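Local coordinates for L-tyrosine isonitrile synthase (Pseudomonas aeruginosa, PDB 3E59), which builds the isonitrile group of paerucumarin on L-tyrosine, taking the isonitrile carbon from C2 of ribulose 5-phosphate, at residues A51-A56 / R250-S255; I60-P65 / A108-C113; K76-R81 / H282-N287. One frame throughout, in Å; residues are numbered along the deposited sequence.

Overall arrangement
Following the chain from its N terminus, residues 51-56 take in the end of helix 35-55 and meet 250-255 only after 193 intervening residues; contact 1 thus closes a very long loop. Contact 2 closes a much shorter one within it, pairing 60-65 with 108-113 across helix 84-103. The two touch: strand 60-64 lies between 108-112 and 252-255 in the parallel sheet, and the centres of contacts 1 and 2 are about 10 Å apart. Contact 3 joins the loop at 76-81, which leaves that sheet for helix 84-103, to strand 284-287 of the mixed sheet. Its segments alternate with those of contacts 1 and 2, and it lies on the opposite side of the chain's centre, about 24 Å from contact 2, centre to centre.

Contact 1. Residues A51-A56 / R250-S255; sequences AAFIEA and RAIRLS. With PO4 (phosphate ion), chain E.
F53, on the last turn of helix 35-55, pushes its ring against the backbone and guanidinium of R250. A chi1 of -68° sends the ring from CB toward R250 and A251, the residues just before strand 252-255. One flank, CD1 and CE1, lies against one face of the R250 guanidinium, with F53 CE1 3.6 Å from R250 NH2; the two planes are 44° apart, an inclined approach and not a flat stack. At the tip, F53 CZ comes 3.7 Å from A251 N, which sits in the plane of the ring at its edge. On the other flank, F53 CE2 is 3.3 Å from R250 O and also touches I252 CD1. The charge of R250 is met by a salt bridge from NH2 to E58. On strand 252-255, R253 and S255 hold a phosphate ion, probably from the crystallisation liquor: R253 NH1 and S255 OG both donate to its O3, and R253 NH2 gives O4 a bond of 2.8 Å. K265, H257 and Q259 complete this site. F53 also touches E61, so the end of helix 35-55 packs beside the parallel sheet where strands 60-64 and 252-255 run next to each other.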
loop_
_atom_site.group_PDB
_atom_site.type_symbol
_atom_site.label_atom_id
_atom_site.label_comp_id
_atom_site.label_asym_id
_atom_site.label_seq_id
_atom_site.Cartn_x
_atom_site.Cartn_y
_atom_site.Cartn_z
ATOM N N ALA A 51 2.292 5.869 -22.102
ATOM C CA ALA A 51 2.400 6.578 -23.378
ATOM C C ALA A 51 1.143 7.402 -23.697
ATOM O O ALA A 51 1.227 8.423 -24.366
ATOM C CB ALA A 51 2.709 5.600 -24.504
ATOM N N ALA A 52 -0.008 6.956 -23.203
ATOM C CA ALA A 52 -1.276 7.675 -23.370
ATOM C C ALA A 52 -1.204 9.099 -22.801
ATOM O O ALA A 52 -1.630 10.055 -23.454
ATOM C CB ALA A 52 -2.410 6.900 -22.734
ATOM N N PHE A 53 -0.662 9.235 -21.591
ATOM C CA PHE A 53 -0.472 10.553 -20.981
ATOM C C PHE A 53 0.525 11.413 -21.767
ATOM O O PHE A 53 0.270 12.594 -22.013
ATOM C CB PHE A 53 -0.038 10.425 -19.511
ATOM C CG PHE A 53 -1.113 9.855 -18.606
ATOM C CD1 PHE A 53 -2.184 10.645 -18.188
ATOM C CD2 PHE A 53 -1.048 8.526 -18.173
ATOM C CE1 PHE A 53 -3.188 10.120 -17.362
ATOM C CE2 PHE A 53 -2.046 7.993 -17.348
ATOM C CZ PHE A 53 -3.118 8.790 -16.945
ATOM N N ILE A 54 1.643 10.803 -22.164
ATOM C CA ILE A 54 2.737 11.505 -22.849
ATOM C C ILE A 54 2.313 12.046 -24.221
ATOM O O ILE A 54 2.654 13.178 -24.581
ATOM C CB ILE A 54 4.030 10.636 -22.938
ATOM C CG1 ILE A 54 4.517 10.273 -21.528
ATOM C CG2 ILE A 54 5.141 11.372 -23.716
ATOM C CD1 ILE A 54 5.707 9.348 -21.494
ATOM N N GLU A 55 1.547 11.241 -24.959
ATOM C CA GLU A 55 1.023 11.637 -26.268
ATOM C C GLU A 55 0.074 12.827 -26.163
ATOM O O GLU A 55 0.010 13.653 -27.064
ATOM C CB GLU A 55 0.345 10.449 -26.963
ATOM C CG GLU A 55 1.336 9.545 -27.718
ATOM C CD GLU A 55 0.851 8.101 -27.915
ATOM O OE1 GLU A 55 -0.241 7.730 -27.405
ATOM O OE2 GLU A 55 1.591 7.331 -28.577
ATOM N N ALA A 56 -0.638 12.920 -25.042
ATOM C CA ALA A 56 -1.566 14.022 -24.804
ATOM C C ALA A 56 -0.915 15.230 -24.123
ATOM O O ALA A 56 -1.600 16.206 -23.815
ATOM C CB ALA A 56 -2.775 13.532 -24.002
ATOM N N ARG A 250 -7.500 5.829 -16.683
ATOM C CA ARG A 250 -6.226 5.802 -17.392
ATOM C C ARG A 250 -5.002 5.733 -16.474
ATOM O O ARG A 250 -3.935 5.291 -16.895
ATOM C CB ARG A 250 -6.105 7.003 -18.331
ATOM C CG ARG A 250 -7.279 7.169 -19.316
ATOM C CD ARG A 250 -6.961 8.267 -20.333
ATOM N NE ARG A 250 -6.767 9.559 -19.677
ATOM C CZ ARG A 250 -5.890 10.487 -20.051
ATOM N NH1 ARG A 250 -5.090 10.293 -21.097
ATOM N NH2 ARG A 250 -5.809 11.617 -19.362
ATOM N N ALA A 251 -5.162 6.160 -15.228
ATOM C CA ALA A 251 -4.048 6.236 -14.291
ATOM C C ALA A 251 -3.276 4.922 -14.248
ATOM O O ALA A 251 -3.868 3.826 -14.339
ATOM C CB ALA A 251 -4.541 6.598 -12.895
ATOM N N ILE A 252 -1.956 5.046 -14.113
ATOM C CA ILE A 252 -1.087 3.901 -13.891
ATOM C C ILE A 252 -1.386 3.418 -12.487
ATOM O O ILE A 252 -1.355 4.195 -11.531
ATOM C CB ILE A 252 0.430 4.255 -14.046
ATOM C CG1 ILE A 252 0.708 5.069 -15.327
ATOM C CG2 ILE A 252 1.310 2.997 -13.952
ATOM C CD1 ILE A 252 0.133 4.498 -16.597
ATOM N N ARG A 253 -1.700 2.133 -12.381
ATOM C CA ARG A 253 -2.135 1.537 -11.138
ATOM C C ARG A 253 -0.951 0.973 -10.311
ATOM O O ARG A 253 -0.401 -0.103 -10.620
ATOM C CB ARG A 253 -3.178 0.457 -11.460
ATOM C CG ARG A 253 -3.777 -0.282 -10.261
ATOM C CD ARG A 253 -4.527 0.625 -9.247
ATOM N NE ARG A 253 -5.477 -0.205 -8.504
ATOM C CZ ARG A 253 -5.124 -1.044 -7.537
ATOM N NH1 ARG A 253 -3.852 -1.136 -7.173
ATOM N NH2 ARG A 253 -6.033 -1.798 -6.946
ATOM N N LEU A 254 -0.558 1.704 -9.268
ATOM C CA LEU A 254 0.464 1.211 -8.349
ATOM C C LEU A 254 -0.175 0.395 -7.240
ATOM O O LEU A 254 -1.390 0.431 -7.052
ATOM C CB LEU A 254 1.297 2.344 -7.760
ATOM C CG LEU A 254 2.007 3.330 -8.695
ATOM C CD1 LEU A 254 2.572 4.455 -7.859
ATOM C CD2 LEU A 254 3.111 2.668 -9.541
ATOM N N SER A 255 0.660 -0.345 -6.511
ATOM C CA SER A 255 0.201 -1.238 -5.443
ATOM C C SER A 255 1.312 -1.352 -4.416
ATOM O O SER A 255 2.469 -1.067 -4.721
ATOM C CB SER A 255 -0.132 -2.617 -6.020
ATOM O OG SER A 255 -0.738 -3.462 -5.057
HETATM P P PO4 E . -4.354 -4.187 -4.526
HETATM O O1 PO4 E . -3.682 -5.537 -4.543
HETATM O O2 PO4 E . -4.928 -3.965 -3.138
HETATM O O3 PO4 E . -3.317 -3.101 -4.886
HETATM O O4 PO4 E . -5.505 -4.166 -5.496
#

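Contact 2. Residues I60-P65 / A108-C113; sequences IEFVLP and AKITVC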
loop_
_atom_site.group_PDB
_atom_site.type_symbol
_atom_site.label_atom_id
_atom_site.label_comp_id
_atom_site.label_asym_id
_atom_site.label_seq_id
_atom_site.Cartn_x
_atom_site.Cartn_y
_atom_site.Cartn_z
ATOM N N ILE A 60 1.573 12.500 -16.000
ATOM C CA ILE A 60 1.283 11.077 -15.807
ATOM C C ILE A 60 0.616 10.858 -14.437
ATOM O O ILE A 60 1.176 11.220 -13.397
ATOM C CB ILE A 60 2.561 10.219 -15.948
ATOM C CG1 ILE A 60 3.274 10.533 -17.271
ATOM C CG2 ILE A 60 2.239 8.707 -15.843
ATOM C CD1 ILE A 60 4.751 10.183 -17.254
ATOM N N GLU A 61 -0.590 10.291 -14.447
ATOM C CA GLU A 61 -1.318 9.976 -13.214
ATOM C C GLU A 61 -1.012 8.555 -12.743
ATOM O O GLU A 61 -1.037 7.591 -13.542
ATOM C CB GLU A 61 -2.839 10.135 -13.408
ATOM C CG GLU A 61 -3.305 11.543 -13.799
ATOM C CD GLU A 61 -4.781 11.588 -14.245
ATOM O OE1 GLU A 61 -5.645 10.966 -13.584
ATOM O OE2 GLU A 61 -5.077 12.256 -15.264
ATOM N N PHE A 62 -0.712 8.457 -11.447
ATOM C CA PHE A 62 -0.586 7.205 -10.707
ATOM C C PHE A 62 -1.651 7.159 -9.609
ATOM O O PHE A 62 -1.903 8.158 -8.930
ATOM C CB PHE A 62 0.822 7.049 -10.072
ATOM C CG PHE A 62 1.944 7.065 -11.074
ATOM C CD1 PHE A 62 2.551 8.268 -11.444
ATOM C CD2 PHE A 62 2.395 5.881 -11.658
ATOM C CE1 PHE A 62 3.582 8.298 -12.393
ATOM C CE2 PHE A 62 3.414 5.895 -12.598
ATOM C CZ PHE A 62 4.008 7.107 -12.979
ATOM N N VAL A 63 -2.266 5.989 -9.449
ATOM C CA VAL A 63 -3.179 5.699 -8.349
ATOM C C VAL A 63 -2.522 4.654 -7.460
ATOM O O VAL A 63 -2.003 3.654 -7.958
ATOM C CB VAL A 63 -4.543 5.217 -8.884
ATOM C CG1 VAL A 63 -5.317 4.425 -7.829
ATOM C CG2 VAL A 63 -5.348 6.427 -9.371
ATOM N N LEU A 64 -2.537 4.901 -6.151
ATOM C CA LEU A 64 -1.935 3.996 -5.172
ATOM C C LEU A 64 -2.850 3.738 -3.963
ATOM O O LEU A 64 -2.959 4.599 -3.081
ATOM C CB LEU A 64 -0.600 4.592 -4.684
ATOM C CG LEU A 64 0.155 3.855 -3.557
ATOM C CD1 LEU A 64 0.355 2.372 -3.875
ATOM C CD2 LEU A 64 1.487 4.533 -3.236
ATOM N N PRO A 65 -3.509 2.559 -3.911
ATOM C CA PRO A 65 -4.251 2.199 -2.708
ATOM C C PRO A 65 -3.273 1.797 -1.605
ATOM O O PRO A 65 -2.546 0.789 -1.743
ATOM C CB PRO A 65 -5.094 0.988 -3.162
ATOM C CG PRO A 65 -4.984 0.960 -4.649
ATOM C CD PRO A 65 -3.634 1.509 -4.936
ATOM N N ALA A 108 4.430 14.232 -13.230
ATOM C CA ALA A 108 3.647 13.115 -12.740
ATOM C C ALA A 108 3.010 13.428 -11.384
ATOM O O ALA A 108 3.467 14.290 -10.626
ATOM C CB ALA A 108 4.511 11.849 -12.662
ATOM N N LYS A 109 1.953 12.689 -11.092
ATOM C CA LYS A 109 1.137 12.896 -9.926
ATOM C C LYS A 109 0.863 11.507 -9.369
ATOM O O LYS A 109 0.574 10.581 -10.129
ATOM C CB LYS A 109 -0.159 13.560 -10.394
ATOM C CG LYS A 109 -1.094 14.067 -9.328
ATOM C CD LYS A 109 -2.353 14.594 -10.003
ATOM C CE LYS A 109 -3.216 15.400 -9.057
ATOM N NZ LYS A 109 -3.901 16.476 -9.840
ATOM N N ILE A 110 1.006 11.345 -8.058
ATOM C CA ILE A 110 0.573 10.107 -7.400
ATOM C C ILE A 110 -0.539 10.435 -6.417
ATOM O O ILE A 110 -0.350 11.232 -5.479
ATOM C CB ILE A 110 1.722 9.356 -6.667
ATOM C CG1 ILE A 110 2.809 8.933 -7.657
ATOM C CG2 ILE A 110 1.171 8.100 -5.900
ATOM C CD1 ILE A 110 4.096 8.372 -6.980
ATOM N N THR A 111 -1.701 9.832 -6.646
ATOM C CA THR A 111 -2.804 9.974 -5.714
ATOM C C THR A 111 -2.829 8.761 -4.796
ATOM O O THR A 111 -3.037 7.625 -5.244
ATOM C CB THR A 111 -4.156 10.142 -6.433
ATOM O OG1 THR A 111 -4.075 11.261 -7.321
ATOM C CG2 THR A 111 -5.272 10.393 -5.423
ATOM N N VAL A 112 -2.591 9.009 -3.512
ATOM C CA VAL A 112 -2.707 7.985 -2.493
ATOM C C VAL A 112 -4.187 7.767 -2.228
ATOM O O VAL A 112 -4.876 8.663 -1.743
ATOM C CB VAL A 112 -1.950 8.381 -1.192
ATOM C CG1 VAL A 112 -2.312 7.438 -0.033
ATOM C CG2 VAL A 112 -0.446 8.375 -1.429
ATOM N N CYS A 113 -4.678 6.580 -2.582
ATOM C CA CYS A 113 -6.086 6.255 -2.413
ATOM C C CYS A 113 -6.255 5.400 -1.156
ATOM O O CYS A 113 -6.330 4.179 -1.212
ATOM C CB CYS A 113 -6.636 5.580 -3.672
ATOM S SG CYS A 113 -6.592 6.674 -5.149
#
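I60 to L64 pair with A108 to V112 as parallel strands, their axes 4.7 Å apart at closest approach and their N-to-C directions 19° apart. The backbone bonds alternate in the parallel manner: K109 N gives to I60 O, F62 N to K109 O, T111 N to F62 O, L64 N to T111 O, and C113 N to L64 O, the last at 2.7 Å. The T111 bond is the straightest, 175° at the hydrogen. Weaker CA-H...O contacts reinforce the pairing; A108 CA lies 3.2 Å from I60 O, and beyond the last bridge P65 CA approaches C113 O.

Apolar contacts fill the face carrying I60, F62, L64, A108, I110 and V112. CG of F62 lies anti to the carbonyl carbon (chi1 -59°), which turns the CD1-CE1 edge of the ring toward the neighbouring strand: A108 CB meets this edge in plane, 3.7 Å from F62 CE1, while F62 CB is 3.7 Å from I110 CG1. L64 CB rests on I110 CG2. I100, L93 and C97 of helix 84-103 cover this layer. On the other face V63 CG1 touches C113 SG at 3.7 Å.

On its far side strand 60-64 bonds to 252-255, making it the central strand of the five-stranded parallel sheet. Strand 60-64, helix 84-103 and strand 108-112 follow one another as a beta-alpha-beta crossover, the building unit of a Rossmann-like alpha/beta fold.

Contact 3. Residues K76-R81 / H282-N287; sequences KVLDSR and HGVAVN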
loop_
_atom_site.group_PDB
_atom_site.type_symbol
_atom_site.label_atom_id
_atom_site.label_comp_id
_atom_site.label_asym_id
_atom_site.label_seq_id
_atom_site.Cartn_x
_atom_site.Cartn_y
_atom_site.Cartn_z
ATOM N N LYS A 76 3.867 -4.248 16.860
ATOM C CA LYS A 76 4.323 -4.148 15.456
ATOM C C LYS A 76 4.719 -2.720 15.045
ATOM O O LYS A 76 5.565 -2.530 14.175
ATOM C CB LYS A 76 3.252 -4.667 14.478
ATOM C CG LYS A 76 2.901 -6.153 14.589
ATOM C CD LYS A 76 2.595 -6.808 13.215
ATOM C CE LYS A 76 1.709 -5.956 12.325
ATOM N NZ LYS A 76 1.235 -6.673 11.099
ATOM N N VAL A 77 4.095 -1.733 15.683
ATOM C CA VAL A 77 4.276 -0.324 15.354
ATOM C C VAL A 77 4.612 0.474 16.611
ATOM O O VAL A 77 4.368 0.001 17.730
ATOM C CB VAL A 77 3.010 0.263 14.662
ATOM C CG1 VAL A 77 2.791 -0.383 13.310
ATOM C CG2 VAL A 77 1.772 0.117 15.548
ATOM N N LEU A 78 5.177 1.674 16.434
ATOM C CA LEU A 78 5.526 2.540 17.580
ATOM C C LEU A 78 4.303 3.199 18.219
ATOM O O LEU A 78 4.216 3.294 19.439
ATOM C CB LEU A 78 6.536 3.619 17.182
ATOM C CG LEU A 78 7.962 3.196 16.829
ATOM C CD1 LEU A 78 8.592 4.266 15.974
ATOM C CD2 LEU A 78 8.792 2.953 18.075
ATOM N N ASP A 79 3.371 3.662 17.385
ATOM C CA ASP A 79 2.159 4.327 17.866
ATOM C C ASP A 79 1.120 4.243 16.753
ATOM O O ASP A 79 1.397 3.681 15.697
ATOM C CB ASP A 79 2.486 5.786 18.211
ATOM C CG ASP A 79 1.322 6.532 18.827
ATOM O OD1 ASP A 79 0.919 6.214 19.968
ATOM O OD2 ASP A 79 0.829 7.470 18.161
ATOM N N SER A 80 -0.060 4.811 16.977
ATOM C CA SER A 80 -1.127 4.786 15.986
ATOM C C SER A 80 -0.982 5.866 14.908
ATOM O O SER A 80 -1.652 5.830 13.878
ATOM C CB SER A 80 -2.488 4.910 16.679
ATOM O OG SER A 80 -2.681 6.215 17.186
ATOM N N ARG A 81 -0.105 6.826 15.135
ATOM C CA ARG A 81 0.055 7.916 14.180
ATOM C C ARG A 81 1.133 7.594 13.138
ATOM O O ARG A 81 2.021 6.786 13.402
ATOM C CB ARG A 81 0.343 9.232 14.912
ATOM C CG ARG A 81 1.612 9.217 15.739
ATOM C CD ARG A 81 1.690 10.415 16.669
ATOM N NE ARG A 81 2.752 10.227 17.653
ATOM C CZ ARG A 81 2.561 10.107 18.961
ATOM N NH1 ARG A 81 1.343 10.190 19.477
ATOM N NH2 ARG A 81 3.601 9.930 19.759
ATOM N N HIS A 282 2.837 -1.189 8.999
ATOM C CA HIS A 282 2.972 -2.497 9.658
ATOM C C HIS A 282 4.380 -2.702 10.215
ATOM O O HIS A 282 4.696 -3.771 10.713
ATOM C CB HIS A 282 2.644 -3.636 8.680
ATOM C CG HIS A 282 1.184 -3.795 8.410
ATOM N ND1 HIS A 282 0.360 -4.553 9.211
ATOM C CD2 HIS A 282 0.395 -3.282 7.438
ATOM C CE1 HIS A 282 -0.874 -4.515 8.736
ATOM N NE2 HIS A 282 -0.880 -3.745 7.662
ATOM N N GLY A 283 5.219 -1.671 10.148
ATOM C CA GLY A 283 6.596 -1.771 10.617
ATOM C C GLY A 283 7.184 -0.464 11.110
ATOM O O GLY A 283 6.453 0.491 11.402
ATOM N N VAL A 284 8.511 -0.432 11.220
ATOM C CA VAL A 284 9.235 0.733 11.756
ATOM C C VAL A 284 10.427 1.073 10.885
ATOM O O VAL A 284 11.068 0.180 10.322
ATOM C CB VAL A 284 9.742 0.533 13.222
ATOM C CG1 VAL A 284 8.590 0.452 14.205
ATOM C CG2 VAL A 284 10.653 -0.692 13.344
ATOM N N ALA A 285 10.716 2.366 10.780
ATOM C CA ALA A 285 11.924 2.827 10.101
ATOM C C ALA A 285 13.107 2.531 11.002
ATOM O O ALA A 285 13.018 2.674 12.220
ATOM C CB ALA A 285 11.833 4.321 9.793
ATOM N N VAL A 286 14.202 2.071 10.407
ATOM C CA VAL A 286 15.396 1.715 11.172
ATOM C C VAL A 286 16.614 2.347 10.525
ATOM O O VAL A 286 16.868 2.137 9.339
ATOM C CB VAL A 286 15.621 0.167 11.270
ATOM C CG1 VAL A 286 16.868 -0.146 12.090
ATOM C CG2 VAL A 286 14.407 -0.534 11.870
ATOM N N ASN A 287 17.355 3.119 11.315
ATOM C CA ASN A 287 18.629 3.674 10.888
ATOM C C ASN A 287 19.722 2.658 11.224
ATOM O O ASN A 287 19.979 2.385 12.393
ATOM C CB ASN A 287 18.873 5.008 11.601
ATOM C CG ASN A 287 19.958 5.863 10.938
ATOM O OD1 ASN A 287 20.145 7.014 11.312
ATOM N ND2 ASN A 287 20.668 5.307 9.967
HETATM O O HOH W 1 5.929 2.288 13.718
#
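The imidazole of H282 meets K76 at its edge: K76 NZ approaches H282 ND1 as a hydrogen-bond donor at 3.0 Å, tilted 15° out of the ring plane, while K76 CE lies in plane 3.7 Å from the same nitrogen. F205 supplies a ring neighbour, its plane inclined by about 30° to that of H282. The flat group of R81 plays its part within its own segment, where one guanidinium face lies over D79 CG; D79 OD2 and R81 NH1 attract by charge, and OD2 also accepts from R81 N in an Asx turn.

K76 and H282 lie side by side and point the same way. The lysine gets there by bending at chi2 and chi3, which turns its end alongside the histidine. Along the rest of the contact, V77 CG1 packs on the backbone of H282 and G283, 4.2 Å from G283 N. Farther on, the side chains of L78 and V284 cross at about a right angle, L78 CG lying 3.8 Å from V284 CG1, with Y317 and R297 touching both residues. Between the backbones a water accepts from L78 N at 2.9 Å and donates to G283 O at 3.0 Å, joining two polar groups that do not meet directly.

With NZ as donor, ND1 is used as an acceptor, consistent with a ring whose proton, if it has just one, is on NE2. K76 NZ also forms a salt bridge to D209, which should favour its charged form. Through NZ the lysine joins the loop before helix 84-103 both to H282, just ahead of strand 284-287, and to D209 of helix 193-210.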